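Local coordinates for fiber protein (Human adenovirus 14, PDB 3F0Y) that forms the trimeric fiber knob of the virus, which probably attaches it to a receptor on the host cell, at residues Tyr144-Ser147 against Asp148-Phe152. Residues are numbered along the deposited sequence; the frame is centred on the assembly and turned at random.
Sequences YTAS and DHTAF
Tyr-144 and Phe-152 form an antiparallel hydrogen-bonded pair, Tyr-144 N to Phe-152 O and Phe-152 N to Tyr-144 O, both 2.8 Å. Closer to the bend, Ala-146 N gives an almost straight bond (177°) to Thr-150 O at 2.9 Å. A type I turn from Ala-146 to His-149 then reverses the chain, and His-149 N reaches Ala-146 O, 2.8 Å away, from above the carbonyl plane. His-149 takes the left-handed helical conformation (phi 70°) of the bulge position in a type I turn with a G1 bulge, a place often held by glycine. The whole is the end of the beta hairpin 137-145/151-160 in one of the knob's two four-stranded antiparallel sheets. Asp-148 suits its corner because its short side chain can turn the carboxylate back over the chain: OD1 accepts Thr-150 N, 3.2 Å away, in an Asx turn, and also the hydroxyl OG1 of Thr-150 at 2.7 Å. Both donors come from one face of the carboxylate. Thr-150 supplies both, its chi1 of 61° bringing OG1 round beside its own N-H towards the aspartate. Methyl-sized Ala-146 lets OD1 lie 3.2 Å from its CB. Tyr-144 lays a ring edge against Phe-152 CB, while its hydroxyl bonds Glu-186, whose carboxylate also takes Ser-147 N. Thr-145 OG1 bonds Tyr-139 of the second subunit.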
loop_
_atom_site.group_PDB
_atom_site.type_symbol
_atom_site.label_atom_id
_atom_site.label_comp_id
_atom_site.label_asym_id
_atom_site.label_seq_id
_atom_site.Cartn_x
_atom_site.Cartn_y
_atom_site.Cartn_z
ATOM N N TYR A 144 14.915 -5.618 -5.932
ATOM C CA TYR A 144 15.824 -6.735 -5.765
ATOM C C TYR A 144 16.987 -6.258 -4.900
ATOM O O TYR A 144 17.621 -5.249 -5.210
ATOM C CB TYR A 144 16.332 -7.224 -7.123
ATOM C CG TYR A 144 17.540 -8.125 -7.024
ATOM C CD1 TYR A 144 17.409 -9.451 -6.630
ATOM C CD2 TYR A 144 18.815 -7.647 -7.308
ATOM C CE1 TYR A 144 18.510 -10.280 -6.528
ATOM C CE2 TYR A 144 19.926 -8.470 -7.211
ATOM C CZ TYR A 144 19.765 -9.786 -6.819
ATOM O OH TYR A 144 20.854 -10.616 -6.713
ATOM N N THR A 145 17.253 -6.979 -3.815
ATOM C CA THR A 145 18.379 -6.676 -2.941
ATOM C C THR A 145 19.635 -7.324 -3.519
ATOM O O THR A 145 19.732 -8.552 -3.589
ATOM C CB THR A 145 18.133 -7.181 -1.505
ATOM O OG1 THR A 145 16.890 -6.654 -1.020
ATOM C CG2 THR A 145 19.259 -6.745 -0.578
ATOM N N ALA A 146 20.582 -6.489 -3.938
ATOM C CA ALA A 146 21.785 -6.956 -4.622
ATOM C C ALA A 146 22.834 -7.464 -3.643
ATOM O O ALA A 146 22.741 -7.230 -2.437
ATOM C CB ALA A 146 22.366 -5.844 -5.484
ATOM N N SER A 147 23.840 -8.149 -4.183
ATOM C CA SER A 147 24.933 -8.712 -3.388
ATOM C C SER A 147 25.709 -7.649 -2.607
ATOM O O SER A 147 26.298 -7.954 -1.569
ATOM C CB SER A 147 25.892 -9.502 -4.288
ATOM O OG SER A 147 26.378 -8.700 -5.351
ATOM N N ASP A 148 25.704 -6.411 -3.104
ATOM C CA ASP A 148 26.316 -5.278 -2.396
ATOM C C ASP A 148 25.329 -4.546 -1.470
ATOM O O ASP A 148 25.632 -3.462 -0.970
ATOM C CB ASP A 148 26.949 -4.295 -3.395
ATOM C CG ASP A 148 25.928 -3.631 -4.315
ATOM O OD1 ASP A 148 24.737 -4.015 -4.291
ATOM O OD2 ASP A 148 26.330 -2.723 -5.073
ATOM N N HIS A 149 24.156 -5.146 -1.259
ATOM C CA HIS A 149 23.122 -4.636 -0.349
ATOM C C HIS A 149 22.414 -3.364 -0.836
ATOM O O HIS A 149 21.694 -2.720 -0.068
ATOM C CB HIS A 149 23.683 -4.441 1.069
ATOM C CG HIS A 149 24.520 -5.587 1.546
ATOM N ND1 HIS A 149 23.976 -6.770 1.999
ATOM C CD2 HIS A 149 25.864 -5.736 1.630
ATOM C CE1 HIS A 149 24.947 -7.597 2.345
ATOM N NE2 HIS A 149 26.102 -6.993 2.131
ATOM N N THR A 150 22.594 -3.015 -2.108
ATOM C CA THR A 150 21.852 -1.908 -2.709
ATOM C C THR A 150 20.494 -2.423 -3.184
ATOM O O THR A 150 20.341 -3.615 -3.463
ATOM C CB THR A 150 22.610 -1.287 -3.895
ATOM O OG1 THR A 150 22.799 -2.273 -4.919
ATOM C CG2 THR A 150 23.964 -0.753 -3.447
ATOM N N ALA A 151 19.518 -1.523 -3.272
ATOM C CA ALA A 151 18.167 -1.872 -3.702
ATOM C C ALA A 151 17.983 -1.547 -5.180
ATOM O O ALA A 151 18.023 -0.382 -5.572
ATOM C CB ALA A 151 17.139 -1.128 -2.866
ATOM N N PHE A 152 17.778 -2.583 -5.990
ATOM C CA PHE A 152 17.576 -2.429 -7.428
ATOM C C PHE A 152 16.080 -2.382 -7.741
ATOM O O PHE A 152 15.386 -3.384 -7.572
ATOM C CB PHE A 152 18.228 -3.592 -8.178
ATOM C CG PHE A 152 18.143 -3.471 -9.673
ATOM C CD1 PHE A 152 19.125 -2.801 -10.387
ATOM C CD2 PHE A 152 17.079 -4.028 -10.365
ATOM C CE1 PHE A 152 19.049 -2.689 -11.768
ATOM C CE2 PHE A 152 16.995 -3.918 -11.741
ATOM C CZ PHE A 152 17.981 -3.250 -12.446
#